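Local atomic coordinates of DUF4439 domain-containing protein (Mycobacterium tuberculosis, PDB entry 2IB0), a protein that is of unknown function but folds as a four-helix bundle and probably belongs to the ferritin-like superfamily. Residues L30-E33 / H34-Y38; I82-A85 / G86-L89; A103-M106 / E107-A111. All coordinates share one frame; numbering follows the deposited sequence.

Interactions 1 and 3 are short runs of about two and a half turns on two helices of the four-helix bundle, 18-46 and 96-120, and their centres lie about 10 Å apart. They meet through Met-106, whose SD packs 3.8 Å from Thr-36 O, and through Val-32 against Gly-110. Interaction 2 belongs to the long loop between helices 52-75 and 96-120 and lies over the outside of interaction 1, about 8 Å away between centres, with Tyr-87 OH 3.3 Å from His-34 CB. Interactions 2 and 3 do not touch. Inside the bundle, His-62 joins interactions 1 and 3, hydrogen bonding to Glu-33 through ND1 and to Glu-107 through NE2.

Interaction 1. Residues L30-E33 / H34-Y38; sequences LAVE and HATIY
About two and a half turns of helix 18-46, a member of the four-helix bundle, bring Leu-30 against the ring of His-34, four residues on. The leucine puts CD1 over one face of the imidazole, 4.1 Å from the ring centroid and 27° off its normal, a CH-pi contact. The methyl sits toward the CE1 corner, with CD1 to CE1 at 3.7 Å. His-34 turns CG beside its own backbone N (chi1 -75°), which swings the ring back along the helix toward the leucine. The same pair shares a backbone bond from His-34 N to Leu-30 O of 3.0 Å. Around them, Ala-83 and Tyr-87 of the loop touch the histidine, as does Arg-66 of helix 52-75.

Glu-33 leaves in another direction. Its chain is bent at chi2, and the buried carboxylate reaches helix 52-75 and helix 96-120: OE1 bonds to His-62 ND1, while OE2 takes a salt bridge from Arg-65 and a hydrogen bond from Trp-114 NE1. Three donors thus grip the carboxylate through both of its oxygens and fix its rotation. A buried acid and histidine between helices recall the interior of ferritin-like bundles, though nothing here establishes a metal site.

Ile-37 packs CD1 against the Glu-33 carbonyl oxygen. That O accepts the nearly straight bond from Ile-37 N, 3.0 Å long with an N-H...O angle of 169°, and the isoleucine's CD1 folds back to 3.3 Å from the same Glu-33 O. One residue earlier, Val-32 O receives Thr-36 N at 2.8 Å, and Thr-36 OG1 lies 3.0 Å from that Val-32 O.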
loop_
_atom_site.group_PDB
_atom_site.type_symbol
_atom_site.label_atom_id
_atom_site.label_comp_id
_atom_site.label_asym_id
_atom_site.label_seq_id
_atom_site.Cartn_x
_atom_site.Cartn_y
_atom_site.Cartn_z
ATOM N N LEU A 30 12.310 -5.028 10.924
ATOM C CA LEU A 30 12.147 -6.259 11.708
ATOM C C LEU A 30 11.772 -5.966 13.170
ATOM O O LEU A 30 10.930 -6.659 13.753
ATOM C CB LEU A 30 13.417 -7.122 11.669
ATOM C CG LEU A 30 13.321 -8.344 12.578
ATOM C CD1 LEU A 30 12.068 -9.163 12.291
ATOM C CD2 LEU A 30 14.633 -9.227 12.562
ATOM N N ALA A 31 12.440 -4.965 13.745
ATOM C CA ALA A 31 12.177 -4.470 15.101
ATOM C C ALA A 31 10.772 -3.911 15.203
ATOM O O ALA A 31 10.102 -4.101 16.187
ATOM C CB ALA A 31 13.220 -3.427 15.514
ATOM N N VAL A 32 10.303 -3.239 14.169
ATOM C CA VAL A 32 8.925 -2.765 14.154
ATOM C C VAL A 32 7.924 -3.951 14.111
ATOM O O VAL A 32 6.919 -3.949 14.844
ATOM C CB VAL A 32 8.692 -1.758 13.005
ATOM C CG1 VAL A 32 7.173 -1.503 12.796
ATOM C CG2 VAL A 32 9.450 -0.436 13.295
ATOM N N GLU A 33 8.206 -4.944 13.265
ATOM C CA GLU A 33 7.432 -6.200 13.207
ATOM C C GLU A 33 7.308 -6.932 14.552
ATOM O O GLU A 33 6.207 -7.317 14.928
ATOM C CB GLU A 33 8.022 -7.174 12.159
ATOM C CG GLU A 33 7.806 -6.742 10.671
ATOM C CD GLU A 33 6.338 -6.439 10.307
ATOM O OE1 GLU A 33 5.415 -7.181 10.720
ATOM O OE2 GLU A 33 6.093 -5.466 9.572
ATOM N N HIS A 34 8.414 -7.157 15.263
ATOM C CA HIS A 34 8.328 -7.750 16.600
ATOM C C HIS A 34 7.373 -6.963 17.515
ATOM O O HIS A 34 6.520 -7.554 18.181
ATOM C CB HIS A 34 9.700 -7.830 17.247
ATOM C CG HIS A 34 10.556 -8.915 16.681
ATOM N ND1 HIS A 34 11.881 -8.728 16.358
ATOM C CD2 HIS A 34 10.279 -10.205 16.390
ATOM C CE1 HIS A 34 12.395 -9.858 15.901
ATOM N NE2 HIS A 34 11.436 -10.766 15.891
ATOM N N ALA A 35 7.524 -5.631 17.503
ATOM C CA ALA A 35 6.741 -4.717 18.319
ATOM C C ALA A 35 5.268 -4.714 17.933
ATOM O O ALA A 35 4.403 -4.526 18.803
ATOM C CB ALA A 35 7.301 -3.320 18.230
ATOM N N THR A 36 4.979 -4.946 16.650
ATOM C CA THR A 36 3.609 -5.034 16.153
ATOM C C THR A 36 2.908 -6.314 16.540
ATOM O O THR A 36 1.742 -6.275 16.930
ATOM C CB THR A 36 3.550 -4.914 14.625
ATOM O OG1 THR A 36 3.942 -3.599 14.296
ATOM C CG2 THR A 36 2.164 -5.098 14.148
ATOM N N ILE A 37 3.618 -7.439 16.413
ATOM C CA ILE A 37 3.113 -8.740 16.805
ATOM C C ILE A 37 2.795 -8.732 18.314
ATOM O O ILE A 37 1.733 -9.201 18.726
ATOM C CB ILE A 37 4.145 -9.882 16.467
ATOM C CG1 ILE A 37 4.268 -10.053 14.952
ATOM C CG2 ILE A 37 3.900 -11.201 17.306
ATOM C CD1 ILE A 37 5.653 -10.546 14.547
ATOM N N TYR A 38 3.686 -8.160 19.115
ATOM C CA TYR A 38 3.414 -7.979 20.544
ATOM C C TYR A 38 2.151 -7.120 20.754
ATOM O O TYR A 38 1.305 -7.435 21.600
ATOM C CB TYR A 38 4.642 -7.362 21.219
ATOM C CG TYR A 38 4.477 -6.845 22.617
ATOM C CD1 TYR A 38 4.617 -7.708 23.710
ATOM C CD2 TYR A 38 4.256 -5.481 22.877
ATOM C CE1 TYR A 38 4.504 -7.246 25.031
ATOM C CE2 TYR A 38 4.157 -5.010 24.230
ATOM C CZ TYR A 38 4.270 -5.898 25.277
ATOM O OH TYR A 38 4.222 -5.494 26.604
#

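Interaction 2. Residues I82-A85 / G86-L89; sequences IAAA and GYQL
The backbone runs extended through Ala-83 and Ala-84, turns at Ala-85 with helical angles, and is extended again from Gly-86 through Tyr-87. This irregular bend lies in the long loop that connects helices 52-75 and 96-120 of the four-helix bundle, and it kinks the chain enough for the tyrosine side chain to reach back to the alanines before the turn.

Tyr-87 spans the bend with its ring. Its CG stands beside the backbone N and opposite the carbonyl carbon (chi1 -71°), which directs the phenol back toward Ala-83 and Ala-84. There the hydroxyl oxygen accepts the backbone N-H of Ala-84: N to OH is 3.0 Å, and the angle at the hydrogen is 163°. This bond ties the far end of the side chain to the main chain three residues earlier, and should limit swinging of the ring.

Ala-84 makes a second contact with the same ring. Its methyl lies over one face, with CB 4.2 Å from the centroid and displaced from the centre toward the rim; the nearest ring atom is CZ, 3.8 Å from that CB. Thus one residue meets the phenol both through its amide and through a CH-pi contact.

The tyrosine also joins the loop to helix 18-46, touching Ala-35 and meeting the ring of Tyr-38 with the two planes inclined at about 55°. Through these contacts the loop lies against that helix. At the turn itself, Ala-84 CB packs 3.4 Å from Gly-86 O.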
loop_
_atom_site.group_PDB
_atom_site.type_symbol
_atom_site.label_atom_id
_atom_site.label_comp_id
_atom_site.label_asym_id
_atom_site.label_seq_id
_atom_site.Cartn_x
_atom_site.Cartn_y
_atom_site.Cartn_z
ATOM N N ILE A 82 16.499 -9.913 17.761
ATOM C CA ILE A 82 15.450 -10.746 18.361
ATOM C C ILE A 82 14.447 -9.852 19.115
ATOM O O ILE A 82 14.740 -8.679 19.387
ATOM C CB ILE A 82 16.041 -11.861 19.276
ATOM C CG1 ILE A 82 16.671 -11.266 20.546
ATOM C CG2 ILE A 82 17.042 -12.728 18.478
ATOM C CD1 ILE A 82 16.687 -12.207 21.739
ATOM N N ALA A 83 13.266 -10.377 19.434
ATOM C CA ALA A 83 12.266 -9.551 20.114
ATOM C C ALA A 83 12.704 -9.201 21.558
ATOM O O ALA A 83 13.431 -9.968 22.208
ATOM C CB ALA A 83 10.903 -10.237 20.102
ATOM N N ALA A 84 12.288 -8.017 22.026
ATOM C CA ALA A 84 12.401 -7.643 23.436
ATOM C C ALA A 84 11.265 -8.367 24.185
ATOM O O ALA A 84 10.231 -8.702 23.574
ATOM C CB ALA A 84 12.314 -6.105 23.609
ATOM N N ALA A 85 11.473 -8.626 25.482
ATOM C CA ALA A 85 10.477 -9.276 26.380
ATOM C C ALA A 85 9.127 -8.526 26.437
ATOM O O ALA A 85 8.056 -9.111 26.196
ATOM C CB ALA A 85 11.074 -9.436 27.779
ATOM N N GLY A 86 9.200 -7.232 26.761
ATOM C CA GLY A 86 8.096 -6.290 26.564
ATOM C C GLY A 86 8.494 -5.091 25.702
ATOM O O GLY A 86 9.675 -4.879 25.376
ATOM N N TYR A 87 7.484 -4.327 25.288
ATOM C CA TYR A 87 7.668 -3.073 24.551
ATOM C C TYR A 87 6.882 -2.040 25.315
ATOM O O TYR A 87 6.047 -2.370 26.145
ATOM C CB TYR A 87 7.186 -3.165 23.098
ATOM C CG TYR A 87 8.101 -4.030 22.252
ATOM C CD1 TYR A 87 9.173 -3.473 21.538
ATOM C CD2 TYR A 87 7.927 -5.421 22.198
ATOM C CE1 TYR A 87 10.040 -4.290 20.799
ATOM C CE2 TYR A 87 8.766 -6.226 21.436
ATOM C CZ TYR A 87 9.820 -5.660 20.757
ATOM O OH TYR A 87 10.660 -6.484 20.055
ATOM N N GLN A 88 7.215 -0.787 25.083
ATOM C CA GLN A 88 6.350 0.291 25.432
ATOM C C GLN A 88 5.459 0.424 24.163
ATOM O O GLN A 88 5.975 0.684 23.074
ATOM C CB GLN A 88 7.232 1.507 25.681
ATOM C CG GLN A 88 6.529 2.812 25.810
ATOM C CD GLN A 88 5.679 2.882 27.040
ATOM O OE1 GLN A 88 4.552 3.357 26.980
ATOM N NE2 GLN A 88 6.203 2.408 28.174
ATOM N N LEU A 89 4.152 0.174 24.291
ATOM C CA LEU A 89 3.201 0.409 23.200
ATOM C C LEU A 89 3.243 1.882 22.736
ATOM O O LEU A 89 3.488 2.798 23.552
ATOM C CB LEU A 89 1.756 0.046 23.607
ATOM C CG LEU A 89 1.337 -1.385 23.953
ATOM C CD1 LEU A 89 -0.153 -1.426 24.325
ATOM C CD2 LEU A 89 1.650 -2.325 22.838
#

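Interaction 3. Residues A103-M106 / E107-A111; sequences AVRM and ENDGA
The guanidinium of Arg-105 meets the carboxylate of Asp-109 at its edge, near its own plane, while the two flat groups are turned 74° against each other. NH1 gives an N-H to OD2 at 3.3 Å, a weak hydrogen bond, fairly straight at 160°, within an i to i+4 salt bridge; with the planes so turned, the pair is not the flat two-bond type. Bends at chi2 and chi3 curl the arginine forward along the helix, laying its CD 3.5 Å from Asp-109 OD1. The backbones of these two residues are joined as well, Asp-109 N to Arg-105 O at 2.9 Å.

One position earlier on helix 96-120, Val-104 and Asn-108 run side by side, with Val-104 CG1 3.5 Å from the amide oxygen OD1 of Asn-108. The inward side differs in character. Glu-107, its CG 3.2 Å from Ala-103 O, sends OE2 to Tyr-40 and His-62, and Met-106 packs on helix 18-46. This part of the helix is thus two-sided: its buried acid is held by hydrogen bonds inside the bundle, whereas the exposed arginine's long bond to Asp-109 probably adds only modestly to helix stability.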
loop_
_atom_site.group_PDB
_atom_site.type_symbol
_atom_site.label_atom_id
_atom_site.label_comp_id
_atom_site.label_asym_id
_atom_site.label_seq_id
_atom_site.Cartn_x
_atom_site.Cartn_y
_atom_site.Cartn_z
ATOM N N ALA A 103 -4.064 -0.524 16.587
ATOM C CA ALA A 103 -3.818 -1.299 15.360
ATOM C C ALA A 103 -3.497 -0.367 14.180
ATOM O O ALA A 103 -2.577 -0.615 13.425
ATOM C CB ALA A 103 -5.019 -2.170 15.015
ATOM N N VAL A 104 -4.222 0.731 14.040
ATOM C CA VAL A 104 -3.947 1.687 12.926
ATOM C C VAL A 104 -2.533 2.288 13.138
ATOM O O VAL A 104 -1.711 2.370 12.221
ATOM C CB VAL A 104 -5.003 2.833 12.889
ATOM C CG1 VAL A 104 -4.624 3.944 11.846
ATOM C CG2 VAL A 104 -6.386 2.265 12.652
ATOM N N ARG A 105 -2.258 2.737 14.349
ATOM C CA ARG A 105 -0.961 3.351 14.615
ATOM C C ARG A 105 0.185 2.360 14.296
ATOM O O ARG A 105 1.208 2.751 13.730
ATOM C CB ARG A 105 -0.877 3.831 16.067
ATOM C CG ARG A 105 0.565 4.034 16.499
ATOM C CD ARG A 105 1.239 5.250 15.810
ATOM N NE ARG A 105 1.315 6.327 16.791
ATOM C CZ ARG A 105 2.404 6.654 17.477
ATOM N NH1 ARG A 105 3.576 6.045 17.263
ATOM N NH2 ARG A 105 2.312 7.628 18.355
ATOM N N MET A 106 -0.004 1.094 14.653
ATOM C CA MET A 106 1.018 0.077 14.440
ATOM C C MET A 106 1.261 -0.199 12.953
ATOM O O MET A 106 2.380 -0.244 12.521
ATOM C CB MET A 106 0.718 -1.207 15.229
ATOM C CG MET A 106 0.731 -1.044 16.770
ATOM S SD MET A 106 0.840 -2.675 17.541
ATOM C CE MET A 106 -0.781 -3.302 16.984
ATOM N N GLU A 107 0.190 -0.232 12.169
ATOM C CA GLU A 107 0.242 -0.451 10.717
ATOM C C GLU A 107 0.873 0.729 10.014
ATOM O O GLU A 107 1.671 0.556 9.107
ATOM C CB GLU A 107 -1.173 -0.723 10.214
ATOM C CG GLU A 107 -1.770 -2.092 10.718
ATOM C CD GLU A 107 -0.924 -3.369 10.371
ATOM O OE1 GLU A 107 -0.032 -3.364 9.475
ATOM O OE2 GLU A 107 -1.187 -4.419 10.989
ATOM N N ASN A 108 0.474 1.941 10.419
ATOM C CA ASN A 108 1.087 3.173 9.944
ATOM C C ASN A 108 2.580 3.253 10.257
ATOM O O ASN A 108 3.349 3.626 9.396
ATOM C CB ASN A 108 0.342 4.410 10.481
ATOM C CG ASN A 108 -0.998 4.649 9.775
ATOM O OD1 ASN A 108 -1.867 5.384 10.260
ATOM N ND2 ASN A 108 -1.160 4.048 8.641
ATOM N N ASP A 109 3.000 2.903 11.476
ATOM C CA ASP A 109 4.421 2.832 11.794
ATOM C C ASP A 109 5.132 1.762 10.913
ATOM O O ASP A 109 6.304 1.910 10.551
ATOM C CB ASP A 109 4.633 2.448 13.286
ATOM C CG ASP A 109 4.325 3.599 14.276
ATOM O OD1 ASP A 109 4.175 4.783 13.870
ATOM O OD2 ASP A 109 4.282 3.303 15.510
ATOM N N GLY A 110 4.445 0.651 10.636
ATOM C CA GLY A 110 5.007 -0.393 9.774
ATOM C C GLY A 110 5.159 0.072 8.317
ATOM O O GLY A 110 6.171 -0.257 7.663
ATOM N N ALA A 111 4.172 0.797 7.785
ATOM C CA ALA A 111 4.322 1.433 6.455
ATOM C C ALA A 111 5.559 2.330 6.402
ATOM O O ALA A 111 6.388 2.241 5.495
ATOM C CB ALA A 111 3.074 2.255 6.087
#